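Local coordinates for ferric iron-binding protein HitA (Pseudomonas aeruginosa PAO1, PDB 6IWF) that binds ferric iron and, as a solute-binding protein of bacterial import systems, probably delivers it for uptake, with an implicated part in gallium internalization, at residues 10-15 and 194-199; 59-64 and 100-105; 263-266 and 271-274. All blocks are in the same frame, centred on the assembly; numbering follows the deposited sequence.

Interaction 1 of 3, residues 10-15 and 194-199; sequences GQHAAT and NNYYWY
His12 puts its imidazole edge against two adjacent tyrosines, Tyr196 and Tyr197. His12 NE2 comes closest, 3.4 Å from Tyr196 CE1, and this carbon lies near the imidazole plane. The two side chains approach from opposite directions, and their rings meet obliquely, with planes at 78° and centroids 5.5 Å apart. Tyr196 reaches this place with CG between its backbone N and carbonyl carbon (chi1 57°), and its hydroxyl is hydrogen-bonded to Glu60. Tyr197 is touched more lightly, Tyr197 OH lying 4.1 Å from His12 CE1, near the plane of the imidazole.

All three residues, with Glu60, bind ferric iron, although no iron is bound to this chain in the model. They face each other across the cleft between the two lobes of the periplasmic-binding-protein fold, one side contributing the N-cap of helix 13-27 and the other the tyrosine pair. The two tyrosines also pack together: Tyr196 CE1 sits 3.4 Å above one face of the Tyr197 ring, offset toward its rim. On the opposing segment, the Gln11 side chain folds back on the backbone of the next residue, the N-cap His12, whose N donates to Gln11 OE1 at 2.7 Å.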
ATOM      1  N   GLY A  10      -4.124   1.969  10.071  1.00  9.57           N
ATOM      2  CA  GLY A  10      -3.831   2.796   8.917  1.00 13.52           C
ATOM      3  C   GLY A  10      -4.304   2.232   7.597  1.00 16.04           C
ATOM      4  O   GLY A  10      -4.286   2.946   6.589  1.00 18.01           O
ATOM      5  N   GLN A  11      -4.714   0.965   7.567  1.00  9.90           N
ATOM      6  CA  GLN A  11      -5.336   0.401   6.377  1.00 10.16           C
ATOM      7  C   GLN A  11      -6.770   0.911   6.257  1.00 10.37           C
ATOM      8  O   GLN A  11      -7.269   1.640   7.111  1.00 12.56           O
ATOM      9  CB  GLN A  11      -5.324  -1.126   6.415  1.00 12.58           C
ATOM     10  CG  GLN A  11      -4.377  -1.782   5.427  1.00 21.12           C
ATOM     11  CD  GLN A  11      -4.865  -1.701   3.988  1.00 16.32           C
ATOM     12  OE1 GLN A  11      -5.702  -0.866   3.641  1.00 21.25           O
ATOM     13  NE2 GLN A  11      -4.337  -2.566   3.147  1.00 17.95           N
ATOM     14  N   HIS A  12      -7.439   0.513   5.183  1.00 12.68           N
ATOM     15  CA  HIS A  12      -8.795   0.990   4.927  1.00 14.82           C
ATOM     16  C   HIS A  12      -9.726   0.608   6.073  1.00 13.56           C
ATOM     17  O   HIS A  12      -9.557  -0.426   6.726  1.00 14.43           O
ATOM     18  CB  HIS A  12      -9.291   0.425   3.596  1.00 18.00           C
ATOM     19  CG  HIS A  12      -8.732   1.140   2.405  1.00 26.55           C
ATOM     20  ND1 HIS A  12      -8.275   2.439   2.466  1.00 37.82           N
ATOM     21  CD2 HIS A  12      -8.554   0.741   1.122  1.00 34.34           C
ATOM     22  CE1 HIS A  12      -7.844   2.813   1.273  1.00 29.61           C
ATOM     23  NE2 HIS A  12      -7.997   1.799   0.441  1.00 39.56           N
ATOM     24  N   ALA A  13     -10.710   1.478   6.328  1.00 14.35           N
ATOM     25  CA  ALA A  13     -11.571   1.334   7.504  1.00 16.22           C
ATOM     26  C   ALA A  13     -12.267  -0.022   7.534  1.00 12.55           C
ATOM     27  O   ALA A  13     -12.245  -0.721   8.556  1.00 13.98           O
ATOM     28  CB  ALA A  13     -12.597   2.465   7.532  1.00 18.67           C
ATOM     29  N   ALA A  14     -12.878  -0.419   6.415  1.00 17.04           N
ATOM     30  CA  ALA A  14     -13.626  -1.673   6.374  1.00 16.48           C
ATOM     31  C   ALA A  14     -12.722  -2.888   6.507  1.00 15.23           C
ATOM     32  O   ALA A  14     -13.167  -3.936   6.981  1.00 15.51           O
ATOM     33  CB  ALA A  14     -14.432  -1.769   5.076  1.00 19.22           C
ATOM     34  N   THR A  15     -11.465  -2.784   6.076  1.00 13.44           N
ATOM     35  CA  THR A  15     -10.536  -3.900   6.238  1.00 12.77           C
ATOM     36  C   THR A  15     -10.169  -4.097   7.706  1.00 12.51           C
ATOM     37  O   THR A  15     -10.110  -5.233   8.196  1.00 10.74           O
ATOM     38  CB  THR A  15      -9.285  -3.645   5.391  1.00 13.52           C
ATOM     39  OG1 THR A  15      -9.671  -3.369   4.033  1.00 13.54           O
ATOM     40  CG2 THR A  15      -8.345  -4.843   5.421  1.00 11.04           C
ATOM     41  N   ASN A 194      -3.058   2.587  -7.392  1.00  5.92           N
ATOM     42  CA  ASN A 194      -2.918   1.179  -7.063  1.00  5.58           C
ATOM     43  C   ASN A 194      -4.100   0.390  -7.607  1.00  6.02           C
ATOM     44  O   ASN A 194      -5.210   0.914  -7.766  1.00  6.82           O
ATOM     45  CB  ASN A 194      -2.816   1.001  -5.555  1.00  8.41           C
ATOM     46  CG  ASN A 194      -1.392   1.136  -5.058  1.00 12.43           C
ATOM     47  OD1 ASN A 194      -0.435   0.803  -5.774  1.00 16.80           O
ATOM     48  ND2 ASN A 194      -1.241   1.600  -3.828  1.00 13.79           N
ATOM     49  N   ASN A 195      -3.860  -0.898  -7.861  1.00  4.32           N
ATOM     50  CA  ASN A 195      -4.838  -1.687  -8.608  1.00  6.23           C
ATOM     51  C   ASN A 195      -6.176  -1.782  -7.889  1.00  8.62           C
ATOM     52  O   ASN A 195      -7.224  -1.857  -8.545  1.00  8.58           O
ATOM     53  CB  ASN A 195      -4.276  -3.091  -8.857  1.00  8.56           C
ATOM     54  CG  ASN A 195      -4.200  -3.905  -7.589  1.00 10.89           C
ATOM     55  OD1 ASN A 195      -3.376  -3.640  -6.709  1.00  8.97           O
ATOM     56  ND2 ASN A 195      -5.082  -4.897  -7.472  1.00 14.24           N
ATOM     57  N   TYR A 196      -6.174  -1.781  -6.550  1.00  5.23           N
ATOM     58  CA  TYR A 196      -7.389  -2.205  -5.857  1.00  7.87           C
ATOM     59  C   TYR A 196      -8.509  -1.169  -5.935  1.00 11.85           C
ATOM     60  O   TYR A 196      -9.671  -1.532  -5.717  1.00 10.27           O
ATOM     61  CB  TYR A 196      -7.067  -2.564  -4.398  1.00  9.43           C
ATOM     62  CG  TYR A 196      -6.413  -1.467  -3.610  1.00  7.74           C
ATOM     63  CD1 TYR A 196      -7.167  -0.412  -3.108  1.00 13.52           C
ATOM     64  CD2 TYR A 196      -5.048  -1.483  -3.351  1.00 11.79           C
ATOM     65  CE1 TYR A 196      -6.578   0.604  -2.375  1.00 17.06           C
ATOM     66  CE2 TYR A 196      -4.450  -0.460  -2.613  1.00 12.37           C
ATOM     67  CZ  TYR A 196      -5.227   0.580  -2.135  1.00 18.12           C
ATOM     68  OH  TYR A 196      -4.658   1.607  -1.401  1.00 21.63           O
ATOM     69  N   TYR A 197      -8.201   0.094  -6.273  1.00 10.92           N
ATOM     70  CA  TYR A 197      -9.258   1.105  -6.384  1.00 12.04           C
ATOM     71  C   TYR A 197     -10.211   0.790  -7.525  1.00  9.74           C
ATOM     72  O   TYR A 197     -11.418   1.048  -7.428  1.00 12.32           O
ATOM     73  CB  TYR A 197      -8.656   2.491  -6.595  1.00 11.23           C
ATOM     74  CG  TYR A 197      -7.953   3.027  -5.380  1.00 11.38           C
ATOM     75  CD1 TYR A 197      -8.676   3.583  -4.327  1.00 15.79           C
ATOM     76  CD2 TYR A 197      -6.563   2.988  -5.286  1.00 12.63           C
ATOM     77  CE1 TYR A 197      -8.034   4.070  -3.204  1.00 17.72           C
ATOM     78  CE2 TYR A 197      -5.919   3.476  -4.166  1.00 16.09           C
ATOM     79  CZ  TYR A 197      -6.660   4.013  -3.132  1.00 21.07           C
ATOM     80  OH  TYR A 197      -6.021   4.507  -2.018  1.00 28.25           O
ATOM     81  N   TRP A 198      -9.687   0.272  -8.631  1.00  9.57           N
ATOM     82  CA  TRP A 198     -10.551  -0.125  -9.732  1.00  9.92           C
ATOM     83  C   TRP A 198     -11.525  -1.215  -9.295  1.00 11.89           C
ATOM     84  O   TRP A 198     -12.720  -1.159  -9.619  1.00  9.38           O
ATOM     85  CB  TRP A 198      -9.689  -0.595 -10.904  1.00 10.59           C
ATOM     86  CG  TRP A 198     -10.434  -0.898 -12.160  1.00  8.71           C
ATOM     87  CD1 TRP A 198     -10.706  -0.038 -13.189  1.00 12.09           C
ATOM     88  CD2 TRP A 198     -10.968  -2.166 -12.544  1.00 11.06           C
ATOM     89  NE1 TRP A 198     -11.389  -0.694 -14.184  1.00  9.69           N
ATOM     90  CE2 TRP A 198     -11.564  -2.002 -13.814  1.00 11.08           C
ATOM     91  CE3 TRP A 198     -11.006  -3.425 -11.935  1.00 11.01           C
ATOM     92  CZ2 TRP A 198     -12.194  -3.048 -14.486  1.00 13.25           C
ATOM     93  CZ3 TRP A 198     -11.636  -4.470 -12.603  1.00 14.65           C
ATOM     94  CH2 TRP A 198     -12.218  -4.274 -13.872  1.00 14.99           C
ATOM     95  N   TYR A 199     -11.037  -2.203  -8.535  1.00  9.62           N
ATOM     96  CA  TYR A 199     -11.903  -3.300  -8.111  1.00 11.47           C
ATOM     97  C   TYR A 199     -12.969  -2.831  -7.123  1.00 14.66           C
ATOM     98  O   TYR A 199     -14.117  -3.288  -7.184  1.00 13.69           O
ATOM     99  CB  TYR A 199     -11.059  -4.430  -7.517  1.00 12.70           C
ATOM    100  CG  TYR A 199     -10.261  -5.170  -8.555  1.00  9.16           C
ATOM    101  CD1 TYR A 199      -8.994  -4.726  -8.946  1.00  8.82           C
ATOM    102  CD2 TYR A 199     -10.789  -6.290  -9.196  1.00  9.15           C
ATOM    103  CE1 TYR A 199      -8.258  -5.392  -9.910  1.00 11.36           C
ATOM    104  CE2 TYR A 199     -10.064  -6.959 -10.161  1.00 12.41           C
ATOM    105  CZ  TYR A 199      -8.806  -6.510 -10.520  1.00 12.88           C
ATOM    106  OH  TYR A 199      -8.096  -7.192 -11.476  1.00 12.39           O
TER

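Interaction 2 of 3, residues 59-64 and 100-105; sequences TEESPP and TARTRV
Charge pairing joins Glu60 and Glu61 to the guanidinium of Arg102, and both salt bridges use the same nitrogen. Glu60 OE1 lies 3.5 Å from Arg102 NH2, the side chains crossing at about a right angle with carboxylate and guanidinium planes 36° apart. Glu61 OE1 is 3.4 Å from Arg102 NH2 but stands well out of the guanidinium plane, so that link is electrostatic, with no N-H directed at the oxygen. The Glu61 chain, bent at chi2 (-74°), brings its carboxylate over the group.

A backbone carbonyl makes the closest approach. Glu60 O sits over one face of the guanidinium, 2.8 Å from Arg102 NH1, at an angle too poor for a hydrogen bond. Van der Waals contact comes from Glu60 CG, which lies in the guanidinium plane at its edge, 3.9 Å from Arg102 NH2.

Hydrogen bonds lie beside the ionic contact. Thr59 OG1 donates to Glu61 O at 2.7 Å, bracing the turn that presents both glutamates, while Glu60 OE1 is hydrogen-bonded to Tyr196 and Arg102 NH1 makes a salt bridge to Glu263.

Arg102, on strand 97-108, thus gathers three carboxylates at a buried position near the centre of the chain, and its positive charge would be expected to offset their clustering. Its contact with Glu60, an iron-binding residue, is consistent with a second-shell role, in which Arg102 may help orient that side chain together with the Tyr196 hydroxyl.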
ATOM      1  N   THR A  59      -0.710  -1.044   8.820  1.00  7.30           N
ATOM      2  CA  THR A  59      -0.499   0.078   7.913  1.00 10.19           C
ATOM      3  C   THR A  59      -0.728  -0.320   6.459  1.00 10.02           C
ATOM      4  O   THR A  59      -0.528  -1.473   6.060  1.00 10.43           O
ATOM      5  CB  THR A  59       0.912   0.663   8.043  1.00 10.26           C
ATOM      6  OG1 THR A  59       1.885  -0.337   7.719  1.00 11.11           O
ATOM      7  CG2 THR A  59       1.148   1.206   9.452  1.00 12.47           C
ATOM      8  N   GLU A  60      -1.122   0.678   5.667  1.00  9.38           N
ATOM      9  CA  GLU A  60      -1.253   0.514   4.224  1.00 11.96           C
ATOM     10  C   GLU A  60       0.093   0.271   3.554  1.00 12.75           C
ATOM     11  O   GLU A  60       0.172  -0.448   2.551  1.00 14.28           O
ATOM     12  CB  GLU A  60      -1.902   1.761   3.627  1.00 17.84           C
ATOM     13  CG  GLU A  60      -3.293   1.562   3.104  1.00 21.12           C
ATOM     14  CD  GLU A  60      -3.674   2.647   2.129  1.00 22.00           C
ATOM     15  OE1 GLU A  60      -3.983   2.308   0.970  1.00 36.40           O
ATOM     16  OE2 GLU A  60      -3.643   3.832   2.522  1.00 24.27           O
ATOM     17  N   GLU A  61       1.165   0.900   4.063  1.00 12.51           N
ATOM     18  CA  GLU A  61       2.472   0.856   3.428  1.00 13.74           C
ATOM     19  C   GLU A  61       3.546   0.542   4.460  1.00  8.99           C
ATOM     20  O   GLU A  61       3.330   0.647   5.673  1.00 10.19           O
ATOM     21  CB  GLU A  61       2.811   2.180   2.734  1.00 12.94           C
ATOM     22  CG  GLU A  61       1.640   2.820   1.998  1.00 19.72           C
ATOM     23  CD  GLU A  61       1.282   2.119   0.697  1.00 20.67           C
ATOM     24  OE1 GLU A  61       0.266   2.531   0.078  1.00 24.73           O
ATOM     25  OE2 GLU A  61       1.999   1.172   0.284  1.00 22.85           O
ATOM     26  N   SER A  62       4.723   0.182   3.960  1.00 11.19           N
ATOM     27  CA  SER A  62       5.805  -0.254   4.842  1.00  9.07           C
ATOM     28  C   SER A  62       6.691   0.854   5.427  1.00 12.81           C
ATOM     29  O   SER A  62       7.256   0.632   6.504  1.00 11.05           O
ATOM     30  CB  SER A  62       6.686  -1.276   4.113  1.00 10.77           C
ATOM     31  OG  SER A  62       7.078  -0.806   2.836  1.00 14.80           O
ATOM     32  N   PRO A  63       6.863   2.029   4.802  1.00 11.70           N
ATOM     33  CA  PRO A  63       7.770   3.061   5.399  1.00 10.00           C
ATOM     34  C   PRO A  63       7.494   3.348   6.872  1.00  9.16           C
ATOM     35  O   PRO A  63       8.452   3.406   7.659  1.00 11.07           O
ATOM     36  CB  PRO A  63       7.524   4.292   4.514  1.00 10.49           C
ATOM     37  CG  PRO A  63       7.333   3.667   3.156  1.00 14.04           C
ATOM     38  CD  PRO A  63       6.486   2.423   3.421  1.00 10.52           C
ATOM     39  N   PRO A  64       6.238   3.515   7.315  1.00  8.98           N
ATOM     40  CA  PRO A  64       6.033   3.741   8.761  1.00  9.95           C
ATOM     41  C   PRO A  64       6.514   2.594   9.631  1.00 10.77           C
ATOM     42  O   PRO A  64       6.947   2.827  10.771  1.00 11.18           O
ATOM     43  CB  PRO A  64       4.512   3.931   8.888  1.00 14.49           C
ATOM     44  CG  PRO A  64       4.052   4.263   7.520  1.00 18.24           C
ATOM     45  CD  PRO A  64       4.952   3.536   6.591  1.00 13.19           C
ATOM     46  N   THR A 100      -0.632  -7.992   2.987  1.00  7.54           N
ATOM     47  CA  THR A 100      -1.038  -8.080   1.590  1.00  4.78           C
ATOM     48  C   THR A 100      -0.052  -7.291   0.749  1.00  7.34           C
ATOM     49  O   THR A 100       0.702  -6.464   1.258  1.00  5.76           O
ATOM     50  CB  THR A 100      -2.442  -7.522   1.323  1.00  9.29           C
ATOM     51  OG1 THR A 100      -2.450  -6.111   1.572  1.00  9.56           O
ATOM     52  CG2 THR A 100      -3.513  -8.226   2.186  1.00 12.49           C
ATOM     53  N   ALA A 101      -0.062  -7.562  -0.554  1.00  5.26           N
ATOM     54  CA  ALA A 101       0.702  -6.785  -1.520  1.00  6.09           C
ATOM     55  C   ALA A 101      -0.247  -6.225  -2.570  1.00  4.69           C
ATOM     56  O   ALA A 101      -1.309  -6.786  -2.834  1.00  4.82           O
ATOM     57  CB  ALA A 101       1.796  -7.626  -2.216  1.00  5.42           C
ATOM     58  N   ARG A 102       0.130  -5.093  -3.152  1.00  6.32           N
ATOM     59  CA  ARG A 102      -0.657  -4.466  -4.205  1.00  6.14           C
ATOM     60  C   ARG A 102       0.298  -4.009  -5.295  1.00  7.69           C
ATOM     61  O   ARG A 102       1.516  -3.977  -5.096  1.00  5.58           O
ATOM     62  CB  ARG A 102      -1.409  -3.249  -3.689  1.00 11.44           C
ATOM     63  CG  ARG A 102      -0.395  -2.167  -3.452  1.00 16.27           C
ATOM     64  CD  ARG A 102      -0.659  -1.323  -2.293  1.00 20.23           C
ATOM     65  NE  ARG A 102      -0.850  -2.069  -1.061  1.00 18.59           N
ATOM     66  CZ  ARG A 102      -1.377  -1.498   0.011  1.00 22.14           C
ATOM     67  NH1 ARG A 102      -1.551  -2.183   1.118  1.00 26.48           N
ATOM     68  NH2 ARG A 102      -1.735  -0.218  -0.051  1.00 23.75           N
ATOM     69  N   THR A 103      -0.254  -3.577  -6.427  1.00  5.94           N
ATOM     70  CA  THR A 103       0.595  -3.142  -7.531  1.00  5.24           C
ATOM     71  C   THR A 103       0.106  -1.822  -8.106  1.00  6.22           C
ATOM     72  O   THR A 103      -1.102  -1.570  -8.186  1.00  7.73           O
ATOM     73  CB  THR A 103       0.669  -4.225  -8.651  1.00  7.26           C
ATOM     74  OG1 THR A 103       1.576  -3.799  -9.682  1.00 11.50           O
ATOM     75  CG2 THR A 103      -0.697  -4.525  -9.270  1.00  9.32           C
ATOM     76  N   ARG A 104       1.053  -0.984  -8.516  1.00  3.89           N
ATOM     77  CA  ARG A 104       0.699   0.211  -9.267  1.00  4.12           C
ATOM     78  C   ARG A 104       0.229  -0.179 -10.661  1.00  6.24           C
ATOM     79  O   ARG A 104       0.704  -1.156 -11.251  1.00  5.42           O
ATOM     80  CB  ARG A 104       1.896   1.166  -9.362  1.00  5.88           C
ATOM     81  CG  ARG A 104       2.486   1.544  -8.000  1.00  5.03           C
ATOM     82  CD  ARG A 104       1.626   2.537  -7.299  1.00 17.58           C
ATOM     83  NE  ARG A 104       1.575   3.829  -7.988  1.00  9.15           N
ATOM     84  CZ  ARG A 104       0.801   4.821  -7.564  1.00 12.84           C
ATOM     85  NH1 ARG A 104       0.055   4.638  -6.478  1.00 18.87           N
ATOM     86  NH2 ARG A 104       0.772   5.977  -8.199  1.00 13.02           N
ATOM     87  N   VAL A 105      -0.724   0.586 -11.178  1.00  5.95           N
ATOM     88  CA  VAL A 105      -1.284   0.374 -12.507  1.00  5.14           C
ATOM     89  C   VAL A 105      -1.508   1.733 -13.156  1.00  5.42           C
ATOM     90  O   VAL A 105      -1.315   2.785 -12.535  1.00  6.24           O
ATOM     91  CB  VAL A 105      -2.603  -0.424 -12.464  1.00  7.00           C
ATOM     92  CG1 VAL A 105      -2.366  -1.802 -11.875  1.00  8.58           C
ATOM     93  CG2 VAL A 105      -3.660   0.332 -11.662  1.00  6.17           C
TER

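Interaction 3 of 3, residues 263-266 and 271-274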
ATOM      1  N   GLU A 263      -6.345  -7.388  -3.160  1.00  8.40           N
ATOM      2  CA  GLU A 263      -4.897  -7.350  -3.034  1.00  6.82           C
ATOM      3  C   GLU A 263      -4.374  -8.779  -3.071  1.00  6.50           C
ATOM      4  O   GLU A 263      -5.140  -9.743  -3.173  1.00  9.17           O
ATOM      5  CB  GLU A 263      -4.479  -6.613  -1.755  1.00  9.52           C
ATOM      6  CG  GLU A 263      -4.992  -5.168  -1.759  1.00  9.87           C
ATOM      7  CD  GLU A 263      -4.384  -4.283  -0.685  1.00 12.86           C
ATOM      8  OE1 GLU A 263      -5.139  -3.480  -0.092  1.00 18.80           O
ATOM      9  OE2 GLU A 263      -3.162  -4.362  -0.454  1.00 15.30           O
ATOM     10  N   TYR A 264      -3.062  -8.907  -3.000  1.00  4.82           N
ATOM     11  CA  TYR A 264      -2.450 -10.234  -3.069  1.00  6.78           C
ATOM     12  C   TYR A 264      -2.066 -10.713  -1.681  1.00  6.30           C
ATOM     13  O   TYR A 264      -1.376  -9.991  -0.940  1.00  8.49           O
ATOM     14  CB  TYR A 264      -1.216 -10.199  -3.958  1.00  4.60           C
ATOM     15  CG  TYR A 264      -1.506  -9.805  -5.381  1.00  4.99           C
ATOM     16  CD1 TYR A 264      -1.826 -10.770  -6.333  1.00  7.12           C
ATOM     17  CD2 TYR A 264      -1.454  -8.478  -5.779  1.00  7.13           C
ATOM     18  CE1 TYR A 264      -2.095 -10.406  -7.650  1.00  8.81           C
ATOM     19  CE2 TYR A 264      -1.713  -8.113  -7.094  1.00  5.05           C
ATOM     20  CZ  TYR A 264      -2.040  -9.085  -8.019  1.00 10.36           C
ATOM     21  OH  TYR A 264      -2.304  -8.719  -9.323  1.00 10.89           O
ATOM     22  N   PRO A 265      -2.457 -11.919  -1.282  1.00  6.97           N
ATOM     23  CA  PRO A 265      -2.140 -12.378   0.076  1.00  7.44           C
ATOM     24  C   PRO A 265      -0.651 -12.640   0.258  1.00  9.43           C
ATOM     25  O   PRO A 265       0.049 -13.076  -0.664  1.00  9.56           O
ATOM     26  CB  PRO A 265      -2.949 -13.677   0.209  1.00  8.50           C
ATOM     27  CG  PRO A 265      -3.130 -14.148  -1.199  1.00 12.97           C
ATOM     28  CD  PRO A 265      -3.239 -12.901  -2.048  1.00  6.99           C
ATOM     29  N   MET A 266      -0.163 -12.380   1.476  1.00  7.00           N
ATOM     30  CA  MET A 266       1.238 -12.629   1.776  1.00  7.57           C
ATOM     31  C   MET A 266       1.474 -13.979   2.441  1.00  6.75           C
ATOM     32  O   MET A 266       2.620 -14.429   2.479  1.00 10.01           O
ATOM     33  CB  MET A 266       1.818 -11.515   2.654  1.00  9.06           C
ATOM     34  CG  MET A 266       1.908 -10.150   1.932  1.00  7.78           C
ATOM     35  SD  MET A 266       3.277 -10.018   0.764  1.00 13.83           S
ATOM     36  CE  MET A 266       2.639 -10.766  -0.738  1.00 12.70           C
ATOM     37  N   GLN A 271      -3.554 -18.153  -2.837  1.00 27.93           N
ATOM     38  CA  GLN A 271      -3.750 -17.484  -4.111  1.00 30.54           C
ATOM     39  C   GLN A 271      -4.676 -16.294  -3.924  1.00 22.38           C
ATOM     40  O   GLN A 271      -5.535 -16.283  -3.038  1.00 20.27           O
ATOM     41  CB  GLN A 271      -4.331 -18.436  -5.162  1.00 29.22           C
ATOM     42  CG  GLN A 271      -3.599 -19.776  -5.280  1.00 32.24           C
ATOM     43  CD  GLN A 271      -2.230 -19.642  -5.932  1.00 39.31           C
ATOM     44  OE1 GLN A 271      -2.118 -19.251  -7.096  1.00 44.29           O
ATOM     45  NE2 GLN A 271      -1.180 -19.968  -5.180  1.00 37.24           N
ATOM     46  N   ALA A 272      -4.485 -15.284  -4.761  1.00 23.99           N
ATOM     47  CA  ALA A 272      -5.378 -14.145  -4.756  1.00 17.62           C
ATOM     48  C   ALA A 272      -6.687 -14.487  -5.472  1.00 15.81           C
ATOM     49  O   ALA A 272      -6.846 -15.559  -6.071  1.00 14.52           O
ATOM     50  CB  ALA A 272      -4.708 -12.942  -5.419  1.00 15.91           C
ATOM     51  N   ASP A 273      -7.640 -13.562  -5.374  1.00 12.22           N
ATOM     52  CA  ASP A 273      -8.828 -13.538  -6.222  1.00 12.53           C
ATOM     53  C   ASP A 273      -8.414 -13.827  -7.658  1.00 14.00           C
ATOM     54  O   ASP A 273      -7.544 -13.139  -8.194  1.00 10.57           O
ATOM     55  CB  ASP A 273      -9.508 -12.171  -6.140  1.00 12.93           C
ATOM     56  CG  ASP A 273     -10.853 -12.122  -6.866  1.00 21.87           C
ATOM     57  OD1 ASP A 273     -11.033 -12.798  -7.903  1.00 17.92           O
ATOM     58  OD2 ASP A 273     -11.738 -11.373  -6.397  1.00 21.85           O
ATOM     59  N   PRO A 274      -9.000 -14.829  -8.319  1.00 13.11           N
ATOM     60  CA  PRO A 274      -8.621 -15.100  -9.716  1.00 14.21           C
ATOM     61  C   PRO A 274      -8.956 -13.958 -10.670  1.00 10.98           C
ATOM     62  O   PRO A 274      -8.499 -13.984 -11.822  1.00 12.99           O
ATOM     63  CB  PRO A 274      -9.402 -16.382 -10.064  1.00 13.54           C
ATOM     64  CG  PRO A 274     -10.470 -16.507  -9.012  1.00 13.31           C
ATOM     65  CD  PRO A 274      -9.912 -15.843  -7.763  1.00 11.83           C
TER
HETATM   66  O   HOH W   1      -7.195 -11.256  -3.672  1.00 17.52           O
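Apolar contact centres on the methyl group of Ala272, which points toward strand 264-265 and touches two side chains there. Ala272 CB lies 3.7 Å from Tyr264 CD1, approaching that ring obliquely, and equally far, 3.7 Å, from Pro265 CD. The proline ring also reaches along the opposing backbone: Pro265 CG is 3.7 Å from Gln271 O, while Pro265 CD is 3.7 Å from Ala272 CA. Tyr264 has CG anti to its carbonyl carbon (chi1 -61°), which swings the ring so that CD1 meets the methyl; its hydroxyl, at the far end, is hydrogen-bonded to Lys277 O.

Polar contact passes through one water, with no direct hydrogen bond between the segments. The water donates to Glu263 O at 2.6 Å and accepts from Asp273 N at 2.9 Å, so it bridges two backbone groups where the two segments are too far apart to pair directly. The closest CA atoms, those of Tyr264 and Ala272, are 5.2 Å apart.

The carboxylate of Glu263 is engaged elsewhere, in hydrogen bonds with Thr100 and Ser261. Four residues separate the segments, so the chain leaves the short strand, turns and comes back beside it. The loop after strand 264-265 thus folds back on that strand, which pairs antiparallel with strand 97-108 in the mixed sheet of this solute-binding fold.

Interaction 2 lies near the centre of the chain, its centre about 10 Å from that of interaction 1 and about 14 Å from that of interaction 3; the centres of interactions 1 and 3 are about 13 Å apart. Along the sequence, 59-64 and 100-105 fall between the two segments of interaction 1, and interaction 3 follows both. Strand 97-108 is the common element: Asn195 N lies 2.9 Å from Thr103 O, a probable hydrogen bond, and Ala101 O and Tyr264 N, on antiparallel neighbours, are 2.8 Å apart. The strand thus links the Glu60-Arg102 cluster to the tyrosine-bearing segment and to strand 264-265, so iron-site residues distant in sequence meet around it.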